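PDB 2YR1: 3-dehydroquinate dehydratase from Geobacillus kaustophilus, which catalyses the cis-dehydration of 3-dehydroquinate to 3-dehydroshikimate, the third step of the chorismate pathway, and probably works through a Schiff base with its substrate. Local coordinates for residues R104-I109 / V118-A123; E156-D161 / L189-E194; T227-N232 / D243-V248. All coordinates share one frame; numbering follows the deposited sequence.

Contact 1 (R104-I109 / V118-A123); sequences RLIEAI and VDYELA
Helix residue Ile106 faces strand residue Val118 with their CA atoms 7.9 Å apart, near enough for branched side chains to meet but not for the backbones to touch. Ile106 alone supplies the helix side of the contact and sends its two branches to different partners. CG2 of Ile106, held anti to the backbone N, meets CG1 of Val118 at 3.8 Å. CG1 swings beside the N instead (chi1 -67°), and through the extended chain beyond it CD1 of Ile106 comes obliquely to the Tyr120 ring, 3.6 Å from CE1 of Tyr120. Val118 and Tyr120 are two apart on the strand, so both turn outward to the helix, while Asp119 between them points into the barrel. This is the second half of a beta-alpha-beta crossover in the TIM barrel: strand 81-84, helix 99-112, strand 117-121. Beta-branched Ile106 and Val118 suit a buried seam of this kind, since they offer methyl groups close to the main chain. Tyr120 adds a broad flat surface, and its ring also meets Tyr124 edge-to-face. From the next helix, 127-137, Met134 packs on Ile106 and Val131 on Tyr120.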
loop_
_atom_site.group_PDB
_atom_site.type_symbol
_atom_site.label_atom_id
_atom_site.label_comp_id
_atom_site.label_asym_id
_atom_site.label_seq_id
_atom_site.Cartn_x
_atom_site.Cartn_y
_atom_site.Cartn_z
ATOM N N ARG A 104 -32.579 -15.449 -16.269
ATOM C CA ARG A 104 -32.858 -16.585 -17.123
ATOM C C ARG A 104 -31.585 -16.884 -17.896
ATOM O O ARG A 104 -31.200 -18.047 -18.059
ATOM C CB ARG A 104 -34.012 -16.245 -18.067
ATOM C CG ARG A 104 -35.102 -17.291 -18.117
ATOM C CD ARG A 104 -36.396 -16.691 -18.664
ATOM N NE ARG A 104 -36.211 -16.048 -19.962
ATOM C CZ ARG A 104 -36.517 -14.779 -20.216
ATOM N NH1 ARG A 104 -37.030 -14.014 -19.258
ATOM N NH2 ARG A 104 -36.309 -14.271 -21.424
ATOM N N LEU A 105 -30.917 -15.827 -18.354
ATOM C CA LEU A 105 -29.672 -15.981 -19.100
ATOM C C LEU A 105 -28.611 -16.524 -18.155
ATOM O O LEU A 105 -27.802 -17.376 -18.535
ATOM C CB LEU A 105 -29.210 -14.633 -19.660
ATOM C CG LEU A 105 -28.417 -14.625 -20.967
ATOM C CD1 LEU A 105 -27.892 -13.207 -21.206
ATOM C CD2 LEU A 105 -27.268 -15.610 -20.912
ATOM N N ILE A 106 -28.607 -16.029 -16.919
ATOM C CA ILE A 106 -27.625 -16.502 -15.951
ATOM C C ILE A 106 -27.846 -18.001 -15.727
ATOM O O ILE A 106 -26.903 -18.783 -15.707
ATOM C CB ILE A 106 -27.744 -15.750 -14.604
ATOM C CG1 ILE A 106 -27.342 -14.285 -14.779
ATOM C CG2 ILE A 106 -26.842 -16.400 -13.565
ATOM C CD1 ILE A 106 -27.607 -13.424 -13.546
ATOM N N GLU A 107 -29.102 -18.407 -15.588
ATOM C CA GLU A 107 -29.392 -19.821 -15.376
ATOM C C GLU A 107 -28.938 -20.617 -16.579
ATOM O O GLU A 107 -28.215 -21.611 -16.456
ATOM C CB GLU A 107 -30.888 -20.041 -15.143
ATOM C CG GLU A 107 -31.192 -21.442 -14.637
ATOM C CD GLU A 107 -32.660 -21.642 -14.357
ATOM O OE1 GLU A 107 -33.416 -21.854 -15.336
ATOM O OE2 GLU A 107 -33.055 -21.568 -13.166
ATOM N N ALA A 108 -29.350 -20.166 -17.757
ATOM C CA ALA A 108 -28.976 -20.836 -18.989
ATOM C C ALA A 108 -27.464 -20.924 -19.091
ATOM O O ALA A 108 -26.928 -21.943 -19.510
ATOM C CB ALA A 108 -29.532 -20.081 -20.176
ATOM N N ILE A 109 -26.772 -19.857 -18.706
ATOM C CA ILE A 109 -25.315 -19.862 -18.782
ATOM C C ILE A 109 -24.727 -20.772 -17.709
ATOM O O ILE A 109 -23.731 -21.444 -17.949
ATOM C CB ILE A 109 -24.726 -18.416 -18.656
ATOM C CG1 ILE A 109 -23.214 -18.450 -18.849
ATOM C CG2 ILE A 109 -24.982 -17.848 -17.281
ATOM C CD1 ILE A 109 -22.786 -19.011 -20.183
ATOM N N VAL A 118 -20.295 -16.530 -10.796
ATOM C CA VAL A 118 -21.298 -15.601 -11.288
ATOM C C VAL A 118 -21.362 -14.428 -10.306
ATOM O O VAL A 118 -21.451 -14.640 -9.098
ATOM C CB VAL A 118 -22.710 -16.251 -11.362
ATOM C CG1 VAL A 118 -23.727 -15.205 -11.655
ATOM C CG2 VAL A 118 -22.760 -17.308 -12.448
ATOM N N ASP A 119 -21.302 -13.203 -10.829
ATOM C CA ASP A 119 -21.382 -11.996 -10.018
ATOM C C ASP A 119 -22.825 -11.471 -10.057
ATOM O O ASP A 119 -23.398 -11.283 -11.130
ATOM C CB ASP A 119 -20.429 -10.914 -10.558
ATOM C CG ASP A 119 -20.498 -9.609 -9.756
ATOM O OD1 ASP A 119 -21.616 -9.178 -9.411
ATOM O OD2 ASP A 119 -19.442 -9.001 -9.480
ATOM N N TYR A 120 -23.415 -11.248 -8.888
ATOM C CA TYR A 120 -24.778 -10.733 -8.827
ATOM C C TYR A 120 -24.840 -9.624 -7.784
ATOM O O TYR A 120 -24.178 -9.699 -6.745
ATOM C CB TYR A 120 -25.758 -11.850 -8.473
ATOM C CG TYR A 120 -27.141 -11.610 -9.006
ATOM C CD1 TYR A 120 -27.361 -11.496 -10.378
ATOM C CD2 TYR A 120 -28.238 -11.515 -8.148
ATOM C CE1 TYR A 120 -28.630 -11.298 -10.884
ATOM C CE2 TYR A 120 -29.520 -11.316 -8.648
ATOM C CZ TYR A 120 -29.707 -11.209 -10.022
ATOM O OH TYR A 120 -30.971 -11.013 -10.541
ATOM N N GLU A 121 -25.654 -8.610 -8.063
ATOM C CA GLU A 121 -25.781 -7.438 -7.205
ATOM C C GLU A 121 -26.557 -7.637 -5.907
ATOM O O GLU A 121 -27.693 -8.130 -5.921
ATOM C CB GLU A 121 -26.444 -6.299 -7.992
ATOM C CG GLU A 121 -26.392 -6.476 -9.520
ATOM C CD GLU A 121 -25.015 -6.216 -10.111
ATOM O OE1 GLU A 121 -24.790 -5.118 -10.672
ATOM O OE2 GLU A 121 -24.157 -7.116 -10.009
ATOM N N LEU A 122 -25.956 -7.220 -4.795
ATOM C CA LEU A 122 -26.617 -7.331 -3.502
ATOM C C LEU A 122 -27.893 -6.512 -3.558
ATOM O O LEU A 122 -28.896 -6.856 -2.941
ATOM C CB LEU A 122 -25.723 -6.803 -2.368
ATOM C CG LEU A 122 -26.350 -7.024 -0.978
ATOM C CD1 LEU A 122 -25.281 -7.275 0.052
ATOM C CD2 LEU A 122 -27.195 -5.822 -0.590
ATOM N N ALA A 123 -27.853 -5.431 -4.328
ATOM C CA ALA A 123 -29.003 -4.551 -4.462
ATOM C C ALA A 123 -30.281 -5.293 -4.835
ATOM O O ALA A 123 -31.372 -4.779 -4.623
ATOM C CB ALA A 123 -28.711 -3.467 -5.493
#

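Contact 2 (E156-D161 / L189-E194); sequences ETLLAD and LQATEE
Leu158 and Ala191 bring two barrel helices together at the inner side of their interface, where the CB of Leu158 lies 3.7 Å from the CB of Ala191. A methyl group is all that Ala191 carries, and this small side chain lets the helices come close: the CA atoms of Leu159 and Ala191 are only 5.6 Å apart. Leu158 turns its CG beside the backbone N (chi1 -62°), and CD1 of Leu158 also lies 4.1 Å from the CB of Ala191. Both residues are buried, and leucine fits here because the rest of its side chain continues inward, toward the barrel strands.

The outer side is more open: Leu159 and Glu194 are both partly exposed. There Leu159 takes the other course, with CG anti to its backbone N (chi1 178°), and CD2 of Leu159 stands 3.8 Å from OE1 of Glu194. The two side chains cross at about a right angle. This is a van der Waals contact rather than a polar one; OE1 of Glu194 forms a salt bridge with Lys155, which probably balances its charge. Glutamate suits this margin because its extended chain beyond CG carries the carboxylate past Leu159 to the lysine. Leu159 extends the apolar surface outward and also packs on Ala195.

No hydrogen bond joins the two segments, so the match of shapes carries the contact. On another side of helix 182-198, Leu189 and Glu193 pack against Leu186 and Pro182 of the second subunit. Helices 155-167 and 182-198 are successive outer helices of the TIM barrel, with strand 172-177 between them in sequence, and Leu158 packs inward on Val177 of that strand and on Tyr148 of strand 141-148.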
loop_
_atom_site.group_PDB
_atom_site.type_symbol
_atom_site.label_atom_id
_atom_site.label_comp_id
_atom_site.label_asym_id
_atom_site.label_seq_id
_atom_site.Cartn_x
_atom_site.Cartn_y
_atom_site.Cartn_z
ATOM N N GLU A 156 -19.069 1.936 8.168
ATOM C CA GLU A 156 -20.219 1.144 8.639
ATOM C C GLU A 156 -21.076 0.593 7.493
ATOM O O GLU A 156 -21.569 -0.530 7.545
ATOM C CB GLU A 156 -21.112 1.998 9.548
ATOM C CG GLU A 156 -21.859 1.184 10.595
ATOM C CD GLU A 156 -23.298 0.806 10.217
ATOM O OE1 GLU A 156 -23.518 0.286 9.089
ATOM O OE2 GLU A 156 -24.212 1.015 11.069
ATOM N N THR A 157 -21.281 1.409 6.471
ATOM C CA THR A 157 -22.094 1.015 5.321
ATOM C C THR A 157 -21.409 -0.108 4.550
ATOM O O THR A 157 -22.050 -1.075 4.147
ATOM C CB THR A 157 -22.317 2.224 4.407
ATOM O OG1 THR A 157 -22.788 3.313 5.205
ATOM C CG2 THR A 157 -23.352 1.932 3.340
ATOM N N LEU A 158 -20.096 0.019 4.367
ATOM C CA LEU A 158 -19.326 -0.992 3.641
ATOM C C LEU A 158 -19.333 -2.303 4.420
ATOM O O LEU A 158 -19.479 -3.390 3.844
ATOM C CB LEU A 158 -17.888 -0.490 3.423
ATOM C CG LEU A 158 -17.822 0.790 2.580
ATOM C CD1 LEU A 158 -16.375 1.213 2.360
ATOM C CD2 LEU A 158 -18.536 0.560 1.243
ATOM N N LEU A 159 -19.167 -2.202 5.733
ATOM C CA LEU A 159 -19.177 -3.396 6.569
ATOM C C LEU A 159 -20.565 -4.072 6.501
ATOM O O LEU A 159 -20.654 -5.286 6.349
ATOM C CB LEU A 159 -18.804 -3.031 8.007
ATOM C CG LEU A 159 -18.825 -4.196 9.006
ATOM C CD1 LEU A 159 -18.018 -5.378 8.467
ATOM C CD2 LEU A 159 -18.261 -3.710 10.346
ATOM N N ALA A 160 -21.632 -3.279 6.584
ATOM C CA ALA A 160 -22.992 -3.804 6.508
ATOM C C ALA A 160 -23.254 -4.490 5.162
ATOM O O ALA A 160 -23.852 -5.571 5.118
ATOM C CB ALA A 160 -24.004 -2.677 6.736
ATOM N N ASP A 161 -22.798 -3.880 4.063
ATOM C CA ASP A 161 -22.966 -4.482 2.736
ATOM C C ASP A 161 -22.377 -5.878 2.665
ATOM O O ASP A 161 -23.004 -6.801 2.158
ATOM C CB ASP A 161 -22.293 -3.642 1.633
ATOM C CG ASP A 161 -23.040 -2.361 1.327
ATOM O OD1 ASP A 161 -24.294 -2.352 1.386
ATOM O OD2 ASP A 161 -22.367 -1.361 1.000
ATOM N N LEU A 189 -9.946 0.282 3.127
ATOM C CA LEU A 189 -9.080 -0.768 3.687
ATOM C C LEU A 189 -9.540 -1.141 5.100
ATOM O O LEU A 189 -9.550 -2.316 5.480
ATOM C CB LEU A 189 -7.619 -0.297 3.712
ATOM C CG LEU A 189 -6.978 -0.043 2.342
ATOM C CD1 LEU A 189 -5.535 0.419 2.526
ATOM C CD2 LEU A 189 -7.027 -1.309 1.502
ATOM N N GLN A 190 -9.937 -0.141 5.877
ATOM C CA GLN A 190 -10.406 -0.396 7.244
ATOM C C GLN A 190 -11.635 -1.294 7.208
ATOM O O GLN A 190 -11.769 -2.213 8.007
ATOM C CB GLN A 190 -10.787 0.914 7.938
ATOM C CG GLN A 190 -9.664 1.912 8.085
ATOM C CD GLN A 190 -10.186 3.338 8.221
ATOM O OE1 GLN A 190 -11.044 3.616 9.067
ATOM N NE2 GLN A 190 -9.670 4.248 7.388
ATOM N N ALA A 191 -12.571 -0.994 6.317
ATOM C CA ALA A 191 -13.773 -1.814 6.220
ATOM C C ALA A 191 -13.412 -3.237 5.794
ATOM O O ALA A 191 -14.047 -4.199 6.223
ATOM C CB ALA A 191 -14.763 -1.215 5.213
ATOM N N THR A 192 -12.425 -3.361 4.918
ATOM C CA THR A 192 -12.019 -4.672 4.437
ATOM C C THR A 192 -11.507 -5.503 5.602
ATOM O O THR A 192 -11.947 -6.638 5.811
ATOM C CB THR A 192 -10.914 -4.547 3.375
ATOM O OG1 THR A 192 -11.398 -3.728 2.296
ATOM C CG2 THR A 192 -10.521 -5.922 2.842
ATOM N N GLU A 193 -10.581 -4.915 6.356
ATOM C CA GLU A 193 -9.981 -5.569 7.515
ATOM C C GLU A 193 -11.025 -5.896 8.588
ATOM O O GLU A 193 -10.973 -6.956 9.230
ATOM C CB GLU A 193 -8.870 -4.665 8.097
ATOM C CG GLU A 193 -8.103 -5.256 9.295
ATOM C CD GLU A 193 -7.396 -6.583 8.983
ATOM O OE1 GLU A 193 -6.775 -6.715 7.906
ATOM O OE2 GLU A 193 -7.450 -7.501 9.830
ATOM N N GLU A 194 -11.965 -4.993 8.808
ATOM C CA GLU A 194 -13.003 -5.292 9.798
ATOM C C GLU A 194 -13.896 -6.424 9.300
ATOM O O GLU A 194 -14.239 -7.324 10.059
ATOM C CB GLU A 194 -13.850 -4.070 10.088
ATOM C CG GLU A 194 -13.207 -3.135 11.056
ATOM C CD GLU A 194 -13.935 -1.816 11.161
ATOM O OE1 GLU A 194 -15.093 -1.728 10.689
ATOM O OE2 GLU A 194 -13.344 -0.864 11.713
#

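Contact 3 (T227-N232 / D243-V248); sequences TFAVGN and DDVRTV
An apolar contact joins the segment 227-232, which starts on the last barrel strand, to the C-terminal helix 242-256. Val245 is the one helix residue that makes it, and the closest CA atoms, those of Ala229 and Val245, are 7.1 Å apart. The valine fork straddles two residues of the other segment. CG2 of Val245, beside the backbone N and anti to the carbonyl carbon, meets the CB of Ala229 at 3.8 Å. CG1 of Val245 is the branch anti to the N (chi1 173°) and makes a looser approach to CG2 of Thr227, at 4.2 Å. Phe228, between these two residues, points away from the helix. Alanine suits the nearer position because its single methyl lets the helix settle close to the chain, and the compact valine can touch both neighbours without a long side chain. Val245 packs on Leu217 and Ile240 as well, while Ile22 of the adjoining strand 21-26 touches Thr227 and Ala229. With no hydrogen bond between the segments, their hold on each other rests on buried methyl groups, while OG1 of Thr227 is hydrogen-bonded to the backbone O of Arg216, which probably binds 3-dehydroquinate.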
loop_
_atom_site.group_PDB
_atom_site.type_symbol
_atom_site.label_atom_id
_atom_site.label_comp_id
_atom_site.label_asym_id
_atom_site.label_seq_id
_atom_site.Cartn_x
_atom_site.Cartn_y
_atom_site.Cartn_z
ATOM N N THR A 227 -7.723 -9.244 -6.952
ATOM C CA THR A 227 -7.459 -7.882 -7.435
ATOM C C THR A 227 -7.665 -7.925 -8.958
ATOM O O THR A 227 -7.276 -8.897 -9.613
ATOM C CB THR A 227 -6.017 -7.393 -7.108
ATOM O OG1 THR A 227 -5.857 -6.033 -7.546
ATOM C CG2 THR A 227 -4.971 -8.252 -7.831
ATOM N N PHE A 228 -8.311 -6.896 -9.504
ATOM C CA PHE A 228 -8.571 -6.832 -10.932
ATOM C C PHE A 228 -7.498 -6.022 -11.668
ATOM O O PHE A 228 -7.243 -4.861 -11.328
ATOM C CB PHE A 228 -9.952 -6.229 -11.203
ATOM C CG PHE A 228 -11.113 -7.120 -10.801
ATOM C CD1 PHE A 228 -12.328 -7.025 -11.469
ATOM C CD2 PHE A 228 -11.000 -8.035 -9.758
ATOM C CE1 PHE A 228 -13.412 -7.833 -11.108
ATOM C CE2 PHE A 228 -12.080 -8.850 -9.385
ATOM C CZ PHE A 228 -13.283 -8.747 -10.063
ATOM N N ALA A 229 -6.881 -6.640 -12.676
ATOM C CA ALA A 229 -5.826 -5.982 -13.460
ATOM C C ALA A 229 -6.157 -5.998 -14.949
ATOM O O ALA A 229 -7.073 -6.711 -15.387
ATOM C CB ALA A 229 -4.511 -6.680 -13.227
ATOM N N VAL A 230 -5.418 -5.224 -15.735
ATOM C CA VAL A 230 -5.672 -5.194 -17.172
ATOM C C VAL A 230 -4.896 -6.286 -17.893
ATOM O O VAL A 230 -3.672 -6.377 -17.776
ATOM C CB VAL A 230 -5.286 -3.842 -17.798
ATOM C CG1 VAL A 230 -5.490 -3.896 -19.335
ATOM C CG2 VAL A 230 -6.119 -2.732 -17.190
ATOM N N GLY A 231 -5.619 -7.122 -18.630
ATOM C CA GLY A 231 -4.989 -8.188 -19.392
ATOM C C GLY A 231 -5.000 -7.773 -20.859
ATOM O O GLY A 231 -4.160 -8.209 -21.657
ATOM N N ASN A 232 -5.980 -6.941 -21.211
ATOM C CA ASN A 232 -6.110 -6.397 -22.561
ATOM C C ASN A 232 -6.771 -5.038 -22.452
ATOM O O ASN A 232 -6.165 -4.013 -22.776
ATOM C CB ASN A 232 -6.965 -7.287 -23.475
ATOM C CG ASN A 232 -7.065 -6.729 -24.903
ATOM O OD1 ASN A 232 -6.099 -6.773 -25.666
ATOM N ND2 ASN A 232 -8.223 -6.185 -25.252
ATOM N N ASP A 243 1.215 -7.197 -15.592
ATOM C CA ASP A 243 2.656 -7.354 -15.387
ATOM C C ASP A 243 3.173 -6.483 -14.240
ATOM O O ASP A 243 4.029 -6.903 -13.457
ATOM C CB ASP A 243 3.413 -7.014 -16.680
ATOM C CG ASP A 243 3.262 -8.092 -17.743
ATOM O OD1 ASP A 243 3.185 -9.290 -17.372
ATOM O OD2 ASP A 243 3.231 -7.745 -18.945
ATOM N N ASP A 244 2.655 -5.263 -14.142
ATOM C CA ASP A 244 3.077 -4.370 -13.070
ATOM C C ASP A 244 2.491 -4.828 -11.731
ATOM O O ASP A 244 3.124 -4.691 -10.689
ATOM C CB ASP A 244 2.690 -2.926 -13.403
ATOM C CG ASP A 244 3.424 -2.397 -14.646
ATOM O OD1 ASP A 244 4.653 -2.563 -14.731
ATOM O OD2 ASP A 244 2.779 -1.817 -15.538
ATOM N N VAL A 245 1.286 -5.388 -11.755
ATOM C CA VAL A 245 0.682 -5.888 -10.524
ATOM C C VAL A 245 1.545 -7.021 -9.962
ATOM O O VAL A 245 1.854 -7.043 -8.765
ATOM C CB VAL A 245 -0.750 -6.395 -10.777
ATOM C CG1 VAL A 245 -1.297 -7.055 -9.537
ATOM C CG2 VAL A 245 -1.648 -5.214 -11.141
ATOM N N ARG A 246 1.946 -7.949 -10.837
ATOM C CA ARG A 246 2.798 -9.088 -10.458
ATOM C C ARG A 246 4.127 -8.612 -9.860
ATOM O O ARG A 246 4.600 -9.144 -8.860
ATOM C CB ARG A 246 3.112 -9.972 -11.683
ATOM C CG ARG A 246 1.917 -10.677 -12.312
ATOM C CD ARG A 246 2.356 -11.398 -13.590
ATOM N NE ARG A 246 1.285 -12.144 -14.249
ATOM C CZ ARG A 246 0.582 -13.102 -13.656
ATOM N NH1 ARG A 246 0.837 -13.418 -12.388
ATOM N NH2 ARG A 246 -0.357 -13.756 -14.331
ATOM N N THR A 247 4.729 -7.615 -10.493
ATOM C CA THR A 247 6.001 -7.061 -10.021
ATOM C C THR A 247 5.886 -6.641 -8.554
ATOM O O THR A 247 6.679 -7.057 -7.703
ATOM C CB THR A 247 6.400 -5.817 -10.857
ATOM O OG1 THR A 247 6.645 -6.213 -12.209
ATOM C CG2 THR A 247 7.646 -5.145 -10.288
ATOM N N VAL A 248 4.891 -5.809 -8.266
ATOM C CA VAL A 248 4.686 -5.304 -6.902
ATOM C C VAL A 248 4.304 -6.398 -5.914
ATOM O O VAL A 248 4.811 -6.445 -4.777
ATOM C CB VAL A 248 3.603 -4.182 -6.907
ATOM C CG1 VAL A 248 3.306 -3.723 -5.513
ATOM C CG2 VAL A 248 4.100 -3.006 -7.766
#

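In the fold
The three contacts lie around one TIM barrel, with centres 24 to 26 Å apart. Contacts 1 and 3 sit on opposite sides of the chain's centre, each fastening a helix to the same parallel sheet; contact 2 instead joins two outer helices. Contacts 1 and 2 touch, through Leu122 and Asp161, whereas contacts 2 and 3 both border the second subunit of the homodimer. Each contact has a side chain within about 10 Å of a residue predicted to act in catalysis or substrate binding. Leu158 of contact 2 is about 10 Å, side chain to side chain, from the predicted Schiff-base Lys174 and from His147. The side chains of Tyr120 and Arg86 are about 8 Å apart, and those of Thr227 and Arg216 about 3 Å.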